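Uncharacterized protein (Thermus thermophilus HB8, PDB 6SCE) acts as a DNA nuclease of Type III CRISPR defence that is switched on by cyclic oligoadenylate. Local coordinates at residues W253-G258 and M325-R330; R432-E437 and R576-V581; W331-F336 and V343-L348. All coordinates share one frame; numbering follows the deposited sequence. Where two conformers were deposited one is given.

Interaction 1: residues W253-G258 and M325-R330. With nucleotides of chain B.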
loop_
_atom_site.group_PDB
_atom_site.type_symbol
_atom_site.label_atom_id
_atom_site.label_comp_id
_atom_site.label_asym_id
_atom_site.label_seq_id
_atom_site.Cartn_x
_atom_site.Cartn_y
_atom_site.Cartn_z
ATOM N N TRP A 253 -1.217 11.029 -13.330
ATOM C CA TRP A 253 -0.059 10.932 -12.459
ATOM C C TRP A 253 -0.426 10.964 -10.975
ATOM O O TRP A 253 0.082 10.154 -10.193
ATOM C CB TRP A 253 0.936 12.014 -12.804
ATOM C CG TRP A 253 1.458 11.920 -14.195
ATOM C CD1 TRP A 253 1.445 10.821 -14.998
ATOM C CD2 TRP A 253 2.075 12.964 -14.956
ATOM N NE1 TRP A 253 2.022 11.114 -16.203
ATOM C CE2 TRP A 253 2.417 12.424 -16.207
ATOM C CE3 TRP A 253 2.358 14.303 -14.705
ATOM C CZ2 TRP A 253 3.025 13.179 -17.215
ATOM C CZ3 TRP A 253 2.977 15.064 -15.714
ATOM C CH2 TRP A 253 3.313 14.493 -16.937
ATOM N N ALA A 254 -1.318 11.871 -10.583
ATOM C CA ALA A 254 -1.744 11.990 -9.195
ATOM C C ALA A 254 -2.444 10.731 -8.697
ATOM O O ALA A 254 -2.207 10.293 -7.565
ATOM C CB ALA A 254 -2.653 13.188 -9.005
ATOM N N ARG A 255 -3.323 10.167 -9.521
ATOM C CA ARG A 255 -3.963 8.922 -9.157
ATOM C C ARG A 255 -2.913 7.806 -8.995
ATOM O O ARG A 255 -2.961 7.068 -8.022
ATOM C CB ARG A 255 -5.019 8.519 -10.181
ATOM C CG ARG A 255 -5.794 7.273 -9.762
ATOM C CD ARG A 255 -6.874 6.899 -10.761
ATOM N NE ARG A 255 -8.171 7.479 -10.416
ATOM C CZ ARG A 255 -9.315 7.174 -11.028
ATOM N NH1 ARG A 255 -9.340 6.289 -12.024
ATOM N NH2 ARG A 255 -10.444 7.757 -10.643
ATOM N N GLU A 256 -1.972 7.733 -9.928
ATOM C CA GLU A 256 -0.951 6.697 -9.928
ATOM C C GLU A 256 -0.060 6.720 -8.690
ATOM O O GLU A 256 0.266 5.666 -8.145
ATOM C CB GLU A 256 -0.115 6.789 -11.183
ATOM C CG GLU A 256 0.995 5.746 -11.252
ATOM C CD GLU A 256 1.285 5.322 -12.652
ATOM O OE1 GLU A 256 0.373 4.708 -13.263
ATOM O OE2 GLU A 256 2.416 5.598 -13.132
ATOM N N TYR A 257 0.317 7.902 -8.218
ATOM C CA TYR A 257 1.202 7.984 -7.053
ATOM C C TYR A 257 0.518 8.303 -5.739
ATOM O O TYR A 257 1.191 8.553 -4.724
ATOM C CB TYR A 257 2.313 8.970 -7.343
ATOM C CG TYR A 257 3.062 8.662 -8.605
ATOM C CD1 TYR A 257 3.716 7.445 -8.787
ATOM C CD2 TYR A 257 3.141 9.605 -9.618
ATOM C CE1 TYR A 257 4.408 7.172 -9.959
ATOM C CE2 TYR A 257 3.837 9.358 -10.777
ATOM C CZ TYR A 257 4.468 8.147 -10.954
ATOM O OH TYR A 257 5.153 7.952 -12.144
ATOM N N GLY A 258 -0.818 8.303 -5.727
ATOM C CA GLY A 258 -1.558 8.539 -4.496
ATOM C C GLY A 258 -1.612 9.992 -4.006
ATOM O O GLY A 258 -1.743 10.260 -2.817
HETATM N N MSE A 325 -12.885 5.020 -1.774
HETATM C CA MSE A 325 -12.221 3.902 -2.456
HETATM C C MSE A 325 -13.091 3.442 -3.612
HETATM O O MSE A 325 -12.980 2.287 -4.063
HETATM C CB MSE A 325 -11.995 2.748 -1.459
HETATM C CG MSE A 325 -11.024 3.002 -0.315
HETATM SE SE MSE A 325 -9.183 2.904 -1.033
HETATM C CE MSE A 325 -8.337 3.314 0.694
ATOM N N GLU A 326 -13.969 4.314 -4.143
ATOM C CA GLU A 326 -14.855 3.884 -5.224
ATOM C C GLU A 326 -14.088 3.318 -6.425
ATOM O O GLU A 326 -14.467 2.299 -6.947
ATOM C CB GLU A 326 -15.788 5.018 -5.673
ATOM C CG GLU A 326 -16.679 4.631 -6.842
ATOM C CD GLU A 326 -16.012 4.877 -8.186
ATOM O OE1 GLU A 326 -15.103 5.732 -8.259
ATOM O OE2 GLU A 326 -16.403 4.217 -9.169
ATOM N N SER A 327 -13.012 3.970 -6.857
ATOM C CA SER A 327 -12.244 3.481 -8.014
ATOM C C SER A 327 -11.745 2.054 -7.786
ATOM O O SER A 327 -11.909 1.177 -8.628
ATOM C CB SER A 327 -11.027 4.363 -8.297
ATOM O OG SER A 327 -11.438 5.667 -8.641
ATOM N N ARG A 328 -11.147 1.826 -6.630
ATOM C CA ARG A 328 -10.643 0.475 -6.336
ATOM C C ARG A 328 -11.759 -0.561 -6.292
ATOM O O ARG A 328 -11.570 -1.707 -6.720
ATOM C CB ARG A 328 -9.815 0.471 -5.057
ATOM C CG ARG A 328 -8.577 1.375 -5.139
ATOM C CD ARG A 328 -7.600 0.837 -6.162
ATOM N NE ARG A 328 -7.143 -0.494 -5.764
ATOM C CZ ARG A 328 -6.086 -0.726 -4.982
ATOM N NH1 ARG A 328 -5.339 0.283 -4.537
ATOM N NH2 ARG A 328 -5.790 -1.982 -4.639
ATOM N N LEU A 329 -12.920 -0.178 -5.766
ATOM C CA LEU A 329 -14.049 -1.073 -5.739
ATOM C C LEU A 329 -14.476 -1.390 -7.170
ATOM O O LEU A 329 -14.750 -2.554 -7.504
ATOM C CB LEU A 329 -15.210 -0.478 -4.953
ATOM C CG LEU A 329 -16.493 -1.291 -4.854
ATOM C CD1 LEU A 329 -16.237 -2.589 -4.139
ATOM C CD2 LEU A 329 -17.566 -0.496 -4.121
ATOM N N ARG A 330 -14.538 -0.360 -8.009
ATOM C CA ARG A 330 -14.934 -0.550 -9.423
ATOM C C ARG A 330 -14.011 -1.567 -10.124
ATOM O O ARG A 330 -14.463 -2.484 -10.824
ATOM C CB ARG A 330 -14.888 0.800 -10.151
ATOM C CG ARG A 330 -15.237 0.765 -11.633
ATOM C CD ARG A 330 -15.070 2.160 -12.243
ATOM N NE ARG A 330 -15.456 2.196 -13.659
ATOM C CZ ARG A 330 -15.313 3.257 -14.460
ATOM N NH1 ARG A 330 -14.781 4.386 -14.009
ATOM N NH2 ARG A 330 -15.687 3.186 -15.731
ATOM P P A B 3 -5.418 0.424 10.209
ATOM O OP1 A B 3 -6.642 0.540 11.101
ATOM O OP2 A B 3 -4.484 -0.681 10.624
ATOM O "O5'" A B 3 -5.890 0.224 8.709
ATOM C "C5'" A B 3 -5.017 0.368 7.580
ATOM C "C4'" A B 3 -5.813 -0.023 6.356
ATOM O "O4'" A B 3 -6.909 0.920 6.163
ATOM C "C3'" A B 3 -5.037 -0.052 5.045
ATOM O "O3'" A B 3 -5.327 -1.291 4.427
ATOM C "C2'" A B 3 -5.620 1.140 4.270
ATOM O "O2'" A B 3 -5.560 0.998 2.868
ATOM C "C1'" A B 3 -7.054 1.142 4.784
ATOM N N9 A B 3 -7.733 2.407 4.619
ATOM C C8 A B 3 -7.254 3.645 4.978
ATOM N N7 A B 3 -8.124 4.605 4.736
ATOM C C5 A B 3 -9.235 3.952 4.232
ATOM C C6 A B 3 -10.491 4.424 3.804
ATOM N N6 A B 3 -10.841 5.706 3.867
ATOM N N1 A B 3 -11.382 3.499 3.378
ATOM C C2 A B 3 -11.026 2.209 3.362
ATOM N N3 A B 3 -9.868 1.645 3.733
ATOM C C4 A B 3 -9.010 2.591 4.162
#
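Ser327 OG is the polar atom on which this sparse contact turns: it sits 3.1 Å from Arg255 NH2 and 3.5 Å from Arg255 CZ. The hydroxyl lies over one face of the guanidinium, however, and the angle at NH2 is too poor for a hydrogen bond, so the pair meets as a polar packing contact. Helix 240-257 and helix 326-338 approach each other here at the protein surface. The second helix is part of a beta-alpha-beta unit packed on the parallel strands of a Rossmann-like fold, consistent with a CARF domain, whereas the first follows strands of another sheet and probably lies in a separate domain. With Arg255 CA and Ser327 CA still 10.0 Å apart, the arginine has to bridge the gap by itself. It runs out straight from the backbone (chi1 -175°) and bends only at chi3 (-93°), which turns the guanidinium to present a face to the serine. The neighbouring Glu256 turns to other partners: its OE2 makes a salt bridge with Arg206 and also a hydrogen bond with Thr540. Gly258, with positive phi, forms a Schellman motif. At the start of the facing helix, the selenomethionine at Met325 occupies the N-cap position and folds back at chi2 (-76°) toward A3 of chain B, a bound adenosine nucleotide. This places the helix start at the nucleotide, consistent with the cyclic oligoadenylate site of a CARF domain. Met325 CG comes within 3.7 Å of adenine N1, and its methyl CE rests over the face of the base, 3.6 Å from C4.

Interaction 2: residues R432-E437 and R576-V581; sequences RGYRFE and RSVGGV
Where helix 561-579 runs out in a wider pi-type turn, its last residues pack against the junction between helix 425-432 and the edge strand 434-438. The mixed sheet to which this strand belongs, whose next strand is 519-528, followed by 541-548 and 551-558, is consistent with the restriction-endonuclease-like fold of a nuclease domain. Ser577 O is gripped side-on by Arg432 through two nitrogens. Arg432 NH2 gives the shorter bond, 2.8 Å to Ser577 O and fairly straight at 158°, although it arrives from above the carbonyl plane. Arg432 NE makes the longer one, 3.3 Å to Ser577 O, lying in that plane and on a lone pair. With chi1 at 178°, Arg432 CG lies 3.5 Å from Val578 O, and the bend at chi2 (60°) swings the edge of the guanidinium round to the serine carbonyl. Next to it, Val578 crosses Tyr434 at about a right angle. Val578 CG1 makes a CH-pi contact over one face of the Tyr434 ring, 4.1 Å from the centroid, while Val578 CG2 lies 3.8 Å from Tyr434 CZ. The tyrosine hydroxyl hydrogen-bonds to Glu256, on helix 240-257. Glu300 makes a long, weak ion pair with Arg432, and the like-charged Arg328 lies close. At the carboxyl end of helix 561-579 the positive charge of Arg432 probably meets a favourable helix dipole, and Ser577 O gains two donors.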
loop_
_atom_site.group_PDB
_atom_site.type_symbol
_atom_site.label_atom_id
_atom_site.label_comp_id
_atom_site.label_asym_id
_atom_site.label_seq_id
_atom_site.Cartn_x
_atom_site.Cartn_y
_atom_site.Cartn_z
ATOM N N ARG A 432 -5.915 -4.260 -9.451
ATOM C CA ARG A 432 -5.384 -3.011 -8.993
ATOM C C ARG A 432 -5.858 -1.797 -9.762
ATOM O O ARG A 432 -5.737 -0.710 -9.263
ATOM C CB ARG A 432 -3.875 -3.042 -9.102
ATOM C CG ARG A 432 -3.138 -1.777 -8.701
ATOM C CD ARG A 432 -3.412 -1.400 -7.253
ATOM N NE ARG A 432 -2.699 -0.181 -6.926
ATOM C CZ ARG A 432 -3.068 1.034 -7.338
ATOM N NH1 ARG A 432 -4.189 1.220 -8.046
ATOM N NH2 ARG A 432 -2.331 2.065 -7.012
ATOM N N GLY A 433 -6.384 -1.982 -10.957
ATOM C CA GLY A 433 -6.815 -0.842 -11.773
ATOM C C GLY A 433 -6.023 -0.586 -13.042
ATOM O O GLY A 433 -6.055 0.529 -13.574
ATOM N N TYR A 434 -5.304 -1.587 -13.540
ATOM C CA TYR A 434 -4.480 -1.393 -14.742
ATOM C C TYR A 434 -4.662 -2.523 -15.745
ATOM O O TYR A 434 -4.796 -3.693 -15.364
ATOM C CB TYR A 434 -3.007 -1.312 -14.371
ATOM C CG TYR A 434 -2.648 -0.050 -13.663
ATOM C CD1 TYR A 434 -2.927 0.107 -12.317
ATOM C CD2 TYR A 434 -2.068 1.015 -14.343
ATOM C CE1 TYR A 434 -2.624 1.285 -11.659
ATOM C CE2 TYR A 434 -1.752 2.195 -13.685
ATOM C CZ TYR A 434 -2.041 2.321 -12.337
ATOM O OH TYR A 434 -1.740 3.470 -11.645
ATOM N N ARG A 435 -4.679 -2.186 -17.028
ATOM C CA ARG A 435 -4.606 -3.209 -18.088
ATOM C C ARG A 435 -3.145 -3.249 -18.531
ATOM O O ARG A 435 -2.605 -2.250 -18.964
ATOM C CB ARG A 435 -5.520 -2.893 -19.283
ATOM C CG ARG A 435 -5.535 -4.007 -20.333
ATOM C CD ARG A 435 -6.495 -3.741 -21.505
ATOM N NE ARG A 435 -6.330 -2.380 -22.033
ATOM C CZ ARG A 435 -7.138 -1.347 -21.796
ATOM N NH1 ARG A 435 -8.227 -1.465 -21.041
ATOM N NH2 ARG A 435 -6.856 -0.172 -22.336
ATOM N N PHE A 436 -2.489 -4.387 -18.358
ATOM C CA PHE A 436 -1.114 -4.517 -18.779
ATOM C C PHE A 436 -1.116 -4.816 -20.281
ATOM O O PHE A 436 -1.506 -5.892 -20.668
ATOM C CB PHE A 436 -0.451 -5.658 -18.014
ATOM C CG PHE A 436 0.970 -5.926 -18.426
ATOM C CD1 PHE A 436 1.826 -4.895 -18.756
ATOM C CD2 PHE A 436 1.455 -7.220 -18.456
ATOM C CE1 PHE A 436 3.129 -5.150 -19.133
ATOM C CE2 PHE A 436 2.766 -7.474 -18.825
ATOM C CZ PHE A 436 3.593 -6.441 -19.157
ATOM N N GLU A 437 -0.711 -3.849 -21.103
ATOM C CA GLU A 437 -0.639 -4.054 -22.565
ATOM C C GLU A 437 0.780 -4.460 -22.951
ATOM O O GLU A 437 1.697 -3.645 -22.949
ATOM C CB GLU A 437 -1.101 -2.811 -23.323
ATOM C CG GLU A 437 -2.613 -2.639 -23.249
ATOM C CD GLU A 437 -3.135 -1.421 -24.002
ATOM O OE1 GLU A 437 -2.343 -0.750 -24.705
ATOM O OE2 GLU A 437 -4.349 -1.142 -23.887
ATOM N N ARG A 576 5.938 0.864 -5.365
ATOM C CA ARG A 576 5.176 1.015 -4.136
ATOM C C ARG A 576 3.692 1.196 -4.400
ATOM O O ARG A 576 2.855 0.497 -3.820
ATOM C CB ARG A 576 5.694 2.201 -3.291
ATOM C CG ARG A 576 4.862 2.473 -2.028
ATOM C CD ARG A 576 5.473 3.552 -1.131
ATOM N NE ARG A 576 5.405 4.894 -1.726
ATOM C CZ ARG A 576 4.419 5.787 -1.545
ATOM N NH1 ARG A 576 3.371 5.527 -0.766
ATOM N NH2 ARG A 576 4.481 6.966 -2.156
ATOM N N SER A 577 3.365 2.136 -5.272
ATOM C CA SER A 577 1.978 2.538 -5.457
ATOM C C SER A 577 1.178 1.529 -6.264
ATOM O O SER A 577 0.092 1.125 -5.848
ATOM C CB SER A 577 1.917 3.913 -6.099
ATOM O OG SER A 577 2.499 4.854 -5.227
ATOM N N VAL A 578 1.726 1.110 -7.404
ATOM C CA VAL A 578 1.011 0.237 -8.304
ATOM C C VAL A 578 1.244 -1.254 -7.968
ATOM O O VAL A 578 0.303 -2.046 -8.006
ATOM C CB VAL A 578 1.371 0.524 -9.779
ATOM C CG1 VAL A 578 0.693 -0.478 -10.697
ATOM C CG2 VAL A 578 0.996 1.967 -10.144
ATOM N N GLY A 579 2.487 -1.618 -7.645
ATOM C CA GLY A 579 2.804 -3.004 -7.288
ATOM C C GLY A 579 2.295 -3.351 -5.886
ATOM O O GLY A 579 1.817 -4.456 -5.641
ATOM N N GLY A 580 2.438 -2.417 -4.956
ATOM C CA GLY A 580 1.969 -2.641 -3.597
ATOM C C GLY A 580 3.104 -2.648 -2.602
ATOM O O GLY A 580 4.302 -2.496 -2.951
ATOM N N VAL A 581 2.729 -2.777 -1.342
ATOM C CA VAL A 581 3.669 -2.634 -0.248
ATOM C C VAL A 581 4.770 -3.693 -0.271
ATOM O O VAL A 581 5.865 -3.436 0.216
ATOM C CB VAL A 581 2.932 -2.560 1.126
ATOM C CG1 VAL A 581 2.351 -3.899 1.558
ATOM C CG2 VAL A 581 3.826 -2.005 2.182
#

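Interaction 3: residues W331-F336 and V343-L348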
loop_
_atom_site.group_PDB
_atom_site.type_symbol
_atom_site.label_atom_id
_atom_site.label_comp_id
_atom_site.label_asym_id
_atom_site.label_seq_id
_atom_site.Cartn_x
_atom_site.Cartn_y
_atom_site.Cartn_z
ATOM N N TRP A 331 -12.709 -1.441 -9.919
ATOM C CA TRP A 331 -11.731 -2.332 -10.566
ATOM C C TRP A 331 -11.801 -3.744 -10.014
ATOM O O TRP A 331 -11.621 -4.709 -10.741
ATOM C CB TRP A 331 -10.308 -1.787 -10.421
ATOM C CG TRP A 331 -10.205 -0.426 -11.017
ATOM C CD1 TRP A 331 -10.846 0.014 -12.133
ATOM C CD2 TRP A 331 -9.456 0.683 -10.520
ATOM N NE1 TRP A 331 -10.539 1.323 -12.366
ATOM C CE2 TRP A 331 -9.680 1.758 -11.393
ATOM C CE3 TRP A 331 -8.611 0.869 -9.430
ATOM C CZ2 TRP A 331 -9.088 2.995 -11.214
ATOM C CZ3 TRP A 331 -8.022 2.115 -9.253
ATOM C CH2 TRP A 331 -8.264 3.150 -10.133
ATOM N N ALA A 332 -12.064 -3.856 -8.712
ATOM C CA ALA A 332 -12.216 -5.181 -8.096
ATOM C C ALA A 332 -13.457 -5.873 -8.655
ATOM O O ALA A 332 -13.424 -7.060 -8.997
ATOM C CB ALA A 332 -12.319 -5.079 -6.584
ATOM N N GLU A 333 -14.558 -5.130 -8.720
ATOM C CA GLU A 333 -15.790 -5.663 -9.309
ATOM C C GLU A 333 -15.542 -6.150 -10.744
ATOM O O GLU A 333 -15.961 -7.245 -11.103
ATOM C CB GLU A 333 -16.900 -4.607 -9.260
ATOM C CG GLU A 333 -18.222 -5.091 -9.784
ATOM C CD GLU A 333 -19.295 -4.001 -9.792
ATOM O OE1 GLU A 333 -18.961 -2.834 -10.045
ATOM O OE2 GLU A 333 -20.471 -4.344 -9.582
ATOM N N ALA A 334 -14.833 -5.357 -11.547
ATOM C CA ALA A 334 -14.589 -5.713 -12.947
ATOM C C ALA A 334 -13.723 -6.976 -13.014
ATOM O O ALA A 334 -13.957 -7.880 -13.824
ATOM C CB ALA A 334 -13.921 -4.571 -13.668
ATOM N N PHE A 335 -12.731 -7.051 -12.127
ATOM C CA PHE A 335 -11.875 -8.208 -12.075
ATOM C C PHE A 335 -12.640 -9.484 -11.784
ATOM O O PHE A 335 -12.473 -10.506 -12.496
ATOM C CB PHE A 335 -10.760 -8.045 -11.049
ATOM C CG PHE A 335 -10.017 -9.316 -10.807
ATOM C CD1 PHE A 335 -9.108 -9.774 -11.748
ATOM C CD2 PHE A 335 -10.279 -10.089 -9.686
ATOM C CE1 PHE A 335 -8.437 -10.971 -11.550
ATOM C CE2 PHE A 335 -9.613 -11.290 -9.493
ATOM C CZ PHE A 335 -8.684 -11.721 -10.427
ATOM N N PHE A 336 -13.482 -9.445 -10.750
ATOM C CA PHE A 336 -14.226 -10.622 -10.353
ATOM C C PHE A 336 -15.287 -10.985 -11.397
ATOM O O PHE A 336 -15.431 -12.148 -11.736
ATOM C CB PHE A 336 -14.823 -10.467 -8.956
ATOM C CG PHE A 336 -13.814 -10.657 -7.837
ATOM C CD1 PHE A 336 -13.366 -11.920 -7.497
ATOM C CD2 PHE A 336 -13.337 -9.577 -7.130
ATOM C CE1 PHE A 336 -12.462 -12.102 -6.467
ATOM C CE2 PHE A 336 -12.425 -9.747 -6.114
ATOM C CZ PHE A 336 -11.974 -11.009 -5.791
ATOM N N VAL A 343 -20.679 -10.619 -8.347
ATOM C CA VAL A 343 -20.204 -9.585 -7.428
ATOM C C VAL A 343 -21.353 -8.826 -6.769
ATOM O O VAL A 343 -22.264 -8.365 -7.442
ATOM C CB VAL A 343 -19.331 -8.567 -8.149
ATOM C CG1 VAL A 343 -18.884 -7.479 -7.173
ATOM C CG2 VAL A 343 -18.138 -9.259 -8.774
ATOM N N HIS A 344 -21.286 -8.682 -5.455
ATOM C CA HIS A 344 -22.161 -7.790 -4.714
ATOM C C HIS A 344 -21.269 -6.793 -3.995
ATOM O O HIS A 344 -20.249 -7.175 -3.414
ATOM C CB HIS A 344 -22.956 -8.571 -3.710
ATOM C CG HIS A 344 -23.610 -9.791 -4.268
ATOM N ND1 HIS A 344 -24.732 -9.733 -5.075
ATOM C CD2 HIS A 344 -23.311 -11.103 -4.130
ATOM C CE1 HIS A 344 -25.089 -10.959 -5.411
ATOM N NE2 HIS A 344 -24.251 -11.808 -4.844
ATOM N N ARG A 345 -21.655 -5.531 -4.020
ATOM C CA ARG A 345 -20.849 -4.476 -3.460
ATOM C C ARG A 345 -21.748 -3.566 -2.718
ATOM O O ARG A 345 -22.916 -3.438 -3.070
ATOM C CB ARG A 345 -20.149 -3.691 -4.559
ATOM C CG ARG A 345 -21.057 -3.299 -5.721
ATOM C CD ARG A 345 -20.278 -2.549 -6.792
ATOM N NE ARG A 345 -20.194 -1.137 -6.463
ATOM C CZ ARG A 345 -19.561 -0.217 -7.183
ATOM N NH1 ARG A 345 -18.905 -0.540 -8.300
ATOM N NH2 ARG A 345 -19.563 1.038 -6.755
ATOM N N SER A 346 -21.212 -2.903 -1.709
ATOM C CA SER A 346 -21.915 -1.825 -1.076
ATOM C C SER A 346 -20.915 -0.844 -0.509
ATOM O O SER A 346 -19.773 -1.221 -0.200
ATOM C CB SER A 346 -22.833 -2.358 0.036
ATOM O OG SER A 346 -23.720 -1.334 0.477
ATOM N N PHE A 347 -21.330 0.419 -0.392
ATOM C CA PHE A 347 -20.550 1.440 0.294
ATOM C C PHE A 347 -20.907 1.561 1.769
ATOM O O PHE A 347 -22.110 1.591 2.158
ATOM C CB PHE A 347 -20.715 2.811 -0.363
ATOM C CG PHE A 347 -20.081 2.928 -1.706
ATOM C CD1 PHE A 347 -18.696 2.865 -1.850
ATOM C CD2 PHE A 347 -20.867 3.111 -2.845
ATOM C CE1 PHE A 347 -18.107 2.991 -3.098
ATOM C CE2 PHE A 347 -20.277 3.237 -4.100
ATOM C CZ PHE A 347 -18.891 3.161 -4.223
ATOM N N LEU A 348 -19.867 1.707 2.590
ATOM C CA LEU A 348 -20.006 2.113 3.998
ATOM C C LEU A 348 -20.108 3.624 4.066
ATOM O O LEU A 348 -19.633 4.299 3.163
ATOM C CB LEU A 348 -18.804 1.659 4.823
ATOM C CG LEU A 348 -18.464 0.178 4.720
ATOM C CD1 LEU A 348 -17.198 -0.079 5.541
ATOM C CD2 LEU A 348 -19.619 -0.730 5.163
HETATM O O HOH W 1 -22.112 -6.041 -8.649
#
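Glu333 reaches Arg345 because its CG stands opposite the backbone N (chi1 -177°) and the rest of the chain stays extended, while Arg345 holds CG between its own N and carbonyl carbon (chi1 47°) and bends back at chi3. The two side chains cross at about a right angle, with Arg345 CD 3.3 Å from Glu333 OE2. Arg345 NH1 then donates to Glu333 OE1 at 2.9 Å, a salt bridge lying close to the guanidinium plane. The carboxylate is approached from above its own plane, the two flat groups being turned 53° apart. Below this polar layer, Val343 is wedged against the helix. Val343 CG1 lies 3.6 Å from Glu333 CG, and Val343 CG2 touches Phe336 CB at 3.5 Å. The arrangement belongs to the beta-alpha-beta unit of strand 316-321, helix 326-338 and strand 342-347, in which segment 331-336 runs nearly antiparallel to 343-347. Phe336 and Val343 both also press on Val317 of the first strand. The second carboxylate oxygen is occupied as well: a water bridges Glu333 OE2 and Val343 O at short distances, 2.5 and 2.6 Å, and Arg337 makes a salt bridge with the same OE2. With two arginines around it, the glutamate is probably kept ionised, and its charge ties the helix to the strand above the apolar layer formed by Val343 and Phe336.

How the interactions relate
Interaction 2 is fully buried, interaction 3 partly buried, and interaction 1 a surface meeting of two helices, and their chemistry follows: two hydrogen bonds to a helix-end carbonyl plus aromatic packing in the core, a salt bridge over an apolar layer with a water on the other carboxylate oxygen, and a bare polar approach at the surface. Interactions 1 and 3 share helix 326-338, and Leu329 and Glu326 of segment 325-330 pack on Arg345 and Phe347. Interactions 1 and 2 meet where the Arg328 guanidinium packs beside Arg432 CD. Trp331 of interaction 3, in the conformer given, touches Arg255 of interaction 1 and Arg432 and Gly433 of interaction 2.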